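Long-range contacts in Lmo0794 protein (Listeria monocytogenes, PDB 3EW7), which is of uncharacterised function but has a Rossmann-type fold and probably acts as an oxidoreductase or related enzyme using NAD or NADP: residues 49-54 with 67-72; 4-9 with 63-68. The protein carries 3 engineered substitutions. All blocks are in the same frame, centred on the assembly; numbering follows the deposited sequence.

Contact 1 of 2, residues 49-54 with 67-72; sequences KDIFDL and DAYGIS. Engineered in segment 67-72: I71 (natural residue Val).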
loop_
_atom_site.group_PDB
_atom_site.type_symbol
_atom_site.label_atom_id
_atom_site.label_comp_id
_atom_site.label_asym_id
_atom_site.label_seq_id
_atom_site.Cartn_x
_atom_site.Cartn_y
_atom_site.Cartn_z
ATOM N N LYS A 49 8.014 -11.523 -3.966
ATOM C CA LYS A 49 7.712 -12.137 -2.682
ATOM C C LYS A 49 6.265 -11.865 -2.302
ATOM O O LYS A 49 5.773 -10.752 -2.464
ATOM C CB LYS A 49 8.649 -11.565 -1.616
ATOM C CG LYS A 49 9.373 -12.600 -0.781
ATOM C CD LYS A 49 10.660 -12.006 -0.219
ATOM C CE LYS A 49 11.523 -13.035 0.504
ATOM N NZ LYS A 49 11.077 -13.298 1.902
ATOM N N ASP A 50 5.568 -12.879 -1.817
ATOM C CA ASP A 50 4.195 -12.659 -1.413
ATOM C C ASP A 50 4.277 -11.888 -0.112
ATOM O O ASP A 50 5.258 -11.998 0.617
ATOM C CB ASP A 50 3.461 -13.976 -1.191
ATOM C CG ASP A 50 2.083 -13.774 -0.578
ATOM O OD1 ASP A 50 1.227 -13.096 -1.204
ATOM O OD2 ASP A 50 1.862 -14.295 0.541
ATOM N N ILE A 51 3.241 -11.113 0.174
ATOM C CA ILE A 51 3.193 -10.294 1.372
ATOM C C ILE A 51 3.460 -11.098 2.653
ATOM O O ILE A 51 4.206 -10.670 3.535
ATOM C CB ILE A 51 1.826 -9.573 1.449
ATOM C CG1 ILE A 51 1.837 -8.529 2.555
ATOM C CG2 ILE A 51 0.715 -10.583 1.650
ATOM C CD1 ILE A 51 0.611 -7.663 2.545
ATOM N N PHE A 52 2.867 -12.279 2.731
ATOM C CA PHE A 52 3.010 -13.132 3.901
ATOM C C PHE A 52 4.429 -13.586 4.204
ATOM O O PHE A 52 4.742 -13.913 5.348
ATOM C CB PHE A 52 2.096 -14.346 3.749
ATOM C CG PHE A 52 0.660 -14.044 4.019
ATOM C CD1 PHE A 52 0.224 -13.816 5.319
ATOM C CD2 PHE A 52 -0.251 -13.926 2.976
ATOM C CE1 PHE A 52 -1.098 -13.474 5.580
ATOM C CE2 PHE A 52 -1.591 -13.579 3.231
ATOM C CZ PHE A 52 -2.011 -13.354 4.535
ATOM N N ASP A 53 5.288 -13.597 3.189
ATOM C CA ASP A 53 6.672 -14.033 3.361
ATOM C C ASP A 53 7.642 -12.896 3.626
ATOM O O ASP A 53 8.838 -13.127 3.805
ATOM C CB ASP A 53 7.164 -14.780 2.121
ATOM C CG ASP A 53 6.247 -15.901 1.718
ATOM O OD1 ASP A 53 5.830 -16.678 2.606
ATOM O OD2 ASP A 53 5.956 -16.003 0.507
ATOM N N LEU A 54 7.138 -11.672 3.634
ATOM C CA LEU A 54 7.989 -10.513 3.864
ATOM C C LEU A 54 8.622 -10.458 5.261
ATOM O O LEU A 54 7.935 -10.599 6.282
ATOM C CB LEU A 54 7.184 -9.245 3.593
ATOM C CG LEU A 54 7.321 -8.614 2.208
ATOM C CD1 LEU A 54 7.683 -9.664 1.173
ATOM C CD2 LEU A 54 6.028 -7.899 1.863
ATOM N N ASP A 67 1.149 -0.528 1.144
ATOM C CA ASP A 67 0.424 -1.784 1.153
ATOM C C ASP A 67 -0.826 -1.633 0.297
ATOM O O ASP A 67 -1.866 -1.152 0.763
ATOM C CB ASP A 67 0.042 -2.197 2.583
ATOM C CG ASP A 67 -0.684 -3.544 2.630
ATOM O OD1 ASP A 67 -0.775 -4.212 1.575
ATOM O OD2 ASP A 67 -1.158 -3.934 3.721
ATOM N N ALA A 68 -0.701 -2.009 -0.969
ATOM C CA ALA A 68 -1.817 -1.947 -1.888
ATOM C C ALA A 68 -2.121 -3.396 -2.245
ATOM O O ALA A 68 -2.050 -3.813 -3.406
ATOM C CB ALA A 68 -1.437 -1.162 -3.108
ATOM N N TYR A 69 -2.441 -4.170 -1.218
ATOM C CA TYR A 69 -2.748 -5.579 -1.371
ATOM C C TYR A 69 -4.184 -5.768 -1.826
ATOM O O TYR A 69 -5.071 -4.990 -1.460
ATOM C CB TYR A 69 -2.547 -6.278 -0.037
ATOM C CG TYR A 69 -2.727 -7.773 -0.074
ATOM C CD1 TYR A 69 -1.754 -8.593 -0.642
ATOM C CD2 TYR A 69 -3.837 -8.376 0.525
ATOM C CE1 TYR A 69 -1.873 -9.979 -0.603
ATOM C CE2 TYR A 69 -3.967 -9.759 0.565
ATOM C CZ TYR A 69 -2.981 -10.550 0.004
ATOM O OH TYR A 69 -3.082 -11.917 0.071
ATOM N N GLY A 70 -4.408 -6.813 -2.618
ATOM C CA GLY A 70 -5.748 -7.104 -3.100
ATOM C C GLY A 70 -5.888 -6.998 -4.606
ATOM O O GLY A 70 -6.653 -6.177 -5.103
ATOM N N ILE A 71 -5.149 -7.839 -5.327
ATOM C CA ILE A 71 -5.171 -7.847 -6.787
ATOM C C ILE A 71 -6.102 -8.922 -7.340
ATOM O O ILE A 71 -6.432 -8.919 -8.529
ATOM C CB ILE A 71 -3.768 -8.130 -7.350
ATOM C CG1 ILE A 71 -2.770 -7.129 -6.763
ATOM C CG2 ILE A 71 -3.793 -8.065 -8.885
ATOM C CD1 ILE A 71 -1.304 -7.536 -6.939
ATOM N N SER A 72 -6.523 -9.841 -6.474
ATOM C CA SER A 72 -7.381 -10.943 -6.898
ATOM C C SER A 72 -8.385 -11.358 -5.822
ATOM O O SER A 72 -8.334 -10.884 -4.690
ATOM C CB SER A 72 -6.516 -12.140 -7.265
ATOM O OG SER A 72 -5.975 -12.701 -6.087
#

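Contact 2 of 2, residues 4-9 with 63-68; sequences GIIGAT and NVVVDA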
loop_
_atom_site.group_PDB
_atom_site.type_symbol
_atom_site.label_atom_id
_atom_site.label_comp_id
_atom_site.label_asym_id
_atom_site.label_seq_id
_atom_site.Cartn_x
_atom_site.Cartn_y
_atom_site.Cartn_z
ATOM N N GLY A 4 8.656 1.044 -1.773
ATOM C CA GLY A 4 8.282 -0.298 -2.191
ATOM C C GLY A 4 6.771 -0.436 -2.257
ATOM O O GLY A 4 6.073 -0.058 -1.320
ATOM N N ILE A 5 6.257 -0.978 -3.358
ATOM C CA ILE A 5 4.815 -1.126 -3.505
ATOM C C ILE A 5 4.302 -2.562 -3.584
ATOM O O ILE A 5 4.561 -3.285 -4.547
ATOM C CB ILE A 5 4.288 -0.361 -4.747
ATOM C CG1 ILE A 5 4.627 1.126 -4.643
ATOM C CG2 ILE A 5 2.779 -0.522 -4.857
ATOM C CD1 ILE A 5 5.695 1.587 -5.618
ATOM N N ILE A 6 3.561 -2.962 -2.559
ATOM C CA ILE A 6 2.960 -4.284 -2.510
ATOM C C ILE A 6 1.645 -4.185 -3.277
ATOM O O ILE A 6 0.799 -3.338 -2.968
ATOM C CB ILE A 6 2.662 -4.705 -1.063
ATOM C CG1 ILE A 6 3.975 -4.811 -0.282
ATOM C CG2 ILE A 6 1.911 -6.026 -1.047
ATOM C CD1 ILE A 6 3.798 -4.870 1.221
ATOM N N GLY A 7 1.485 -5.050 -4.276
ATOM C CA GLY A 7 0.281 -5.046 -5.087
ATOM C C GLY A 7 0.445 -4.116 -6.273
ATOM O O GLY A 7 -0.533 -3.551 -6.773
ATOM N N ALA A 8 1.687 -3.976 -6.732
ATOM C CA ALA A 8 2.017 -3.088 -7.839
ATOM C C ALA A 8 1.453 -3.490 -9.190
ATOM O O ALA A 8 1.863 -2.950 -10.218
ATOM C CB ALA A 8 3.527 -2.941 -7.935
ATOM N N THR A 9 0.513 -4.429 -9.186
ATOM C CA THR A 9 -0.116 -4.905 -10.412
ATOM C C THR A 9 -1.587 -4.514 -10.477
ATOM O O THR A 9 -2.123 -4.269 -11.554
ATOM C CB THR A 9 0.014 -6.434 -10.518
ATOM O OG1 THR A 9 1.262 -6.753 -11.145
ATOM C CG2 THR A 9 -1.147 -7.030 -11.312
ATOM N N ASN A 63 12.116 3.322 2.354
ATOM C CA ASN A 63 11.798 4.447 3.226
ATOM C C ASN A 63 10.294 4.406 3.481
ATOM O O ASN A 63 9.806 4.854 4.520
ATOM C CB ASN A 63 12.187 5.778 2.559
ATOM C CG ASN A 63 13.694 5.931 2.388
ATOM O OD1 ASN A 63 14.209 5.983 1.263
ATOM N ND2 ASN A 63 14.411 5.992 3.510
ATOM N N VAL A 64 9.565 3.857 2.513
ATOM C CA VAL A 64 8.118 3.723 2.598
ATOM C C VAL A 64 7.646 2.455 1.925
ATOM O O VAL A 64 8.116 2.099 0.852
ATOM C CB VAL A 64 7.389 4.892 1.903
ATOM C CG1 VAL A 64 5.898 4.569 1.770
ATOM C CG2 VAL A 64 7.562 6.167 2.712
ATOM N N VAL A 65 6.711 1.774 2.565
ATOM C CA VAL A 65 6.139 0.565 1.993
ATOM C C VAL A 65 4.633 0.791 1.830
ATOM O O VAL A 65 3.900 0.925 2.819
ATOM C CB VAL A 65 6.381 -0.666 2.899
ATOM C CG1 VAL A 65 5.715 -1.895 2.298
ATOM C CG2 VAL A 65 7.870 -0.912 3.058
ATOM N N VAL A 66 4.184 0.864 0.580
ATOM C CA VAL A 66 2.767 1.052 0.291
ATOM C C VAL A 66 2.081 -0.297 0.231
ATOM O O VAL A 66 2.399 -1.119 -0.621
ATOM C CB VAL A 66 2.537 1.757 -1.059
ATOM C CG1 VAL A 66 1.052 1.728 -1.410
ATOM C CG2 VAL A 66 3.014 3.192 -0.982
ATOM N N ASP A 67 1.149 -0.528 1.144
ATOM C CA ASP A 67 0.424 -1.784 1.153
ATOM C C ASP A 67 -0.826 -1.633 0.297
ATOM O O ASP A 67 -1.866 -1.152 0.763
ATOM C CB ASP A 67 0.042 -2.197 2.583
ATOM C CG ASP A 67 -0.684 -3.544 2.630
ATOM O OD1 ASP A 67 -0.775 -4.212 1.575
ATOM O OD2 ASP A 67 -1.158 -3.934 3.721
ATOM N N ALA A 68 -0.701 -2.009 -0.969
ATOM C CA ALA A 68 -1.817 -1.947 -1.888
ATOM C C ALA A 68 -2.121 -3.396 -2.245
ATOM O O ALA A 68 -2.050 -3.813 -3.406
ATOM C CB ALA A 68 -1.437 -1.162 -3.108
#

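Contact 1 of 2, residues 49-54 with 67-72
I51 and Y69 face each other across two loops, their side chains directed at one another. Y69 has its ring swung opposite the backbone N (chi1 -175°), and this lays the CE1 side of the phenol against the isoleucine. The methyl CG2 of I51 approaches the ring obliquely, 3.5 Å from CE1 of Y69. The longer branch of I51 is extended at both torsions and carries its CD1 past the ring to within 3.8 Å of OD1 of D67, the two side chains crossing at about a right angle. Farther out, CE2 of F52 lies 3.9 Å from OH of Y69, and the two aromatic side chains run roughly perpendicular without stacking. D50 places OD1 near the plane of the Y69 ring, at its edge; its OD2 accepts a bond from N of F52 (3.1 Å), the donor lying above the carboxylate plane, an Asx turn that opens the 3-10 segment 51-53. Beyond the loops, S82 of helix 79-90 touches I51, F52 and Y69, while H79 meets the Y69 ring edge-to-face. A branched aliphatic chain and a broad phenol suit this buried seam, where the two loops are joined by van der Waals packing, with carboxylates at its borders.

Contact 2 of 2, residues 4-9 with 63-68
Two neighbouring central strands of a parallel Rossmann-type sheet, 2-6 and 64-67, pair here, and the first runs into the glycine-rich turn that in this family usually lies against the dinucleotide. The strands run in the same direction, their axes 4.7 Å apart and inclined by 17°. Backbone bonds pass back and forth between them: G4 N gives to V64 O at 2.9 Å, V66 N to G4 O at 2.8 Å, and I6 N to V66 O at 2.9 Å. In these three the donor lies nearly on the line of the carbonyl bond. The last, from A68 N to I6 O at 2.8 Å, is more bent (134° at the hydrogen), as the chain leaves the strand at A68.

On one face I6 crosses V65 at a slant, CD1 of I6 resting 3.7 Å from CG1 of V65. With its CG1 beside the backbone N (chi1 -63°), I6 turns that longer branch back toward V65, while CG2 goes the other way, toward the carboxylate of D67. On the other face I5 and V66 lie side by side, CG1 of I5 being 4.2 Å from CB of V66. Beta-branched residues suit such buried strands. G7 is the third residue of a type II turn from I5 to A8, with a positive phi (90°) that glycine adopts readily.

Strand 26-31 pairs with I5 along the far edge of strand 2-6, and strand 97-101 flanks 64-67 on its other side. Helix 11-22 packs over the I5 and V66 face through L17 and I16, whereas L54 touches I6 on the opposite face.

In the fold
Contacts 1 and 2 meet at D67 and A68, where strand 64-67 ends and the loop carrying Y69 begins; their centres are about 9 Å apart. Contact 2 pairs two of the inner strands of the sheet, and contact 1 joins the loops that follow strands 45-48 and 64-67. The two also touch by packing: CD2 of L54 lies 3.8 Å from CD1 of I6, and CD1 of the engineered I71 lies 3.5 Å from CA of G7. The loop 67-72 thus packs beside the turn after strand 2-6. In Rossmann-type enzymes loops at these C-terminal strand ends commonly border the dinucleotide site, so both contacts probably lie near it, although no cofactor defines the pocket here.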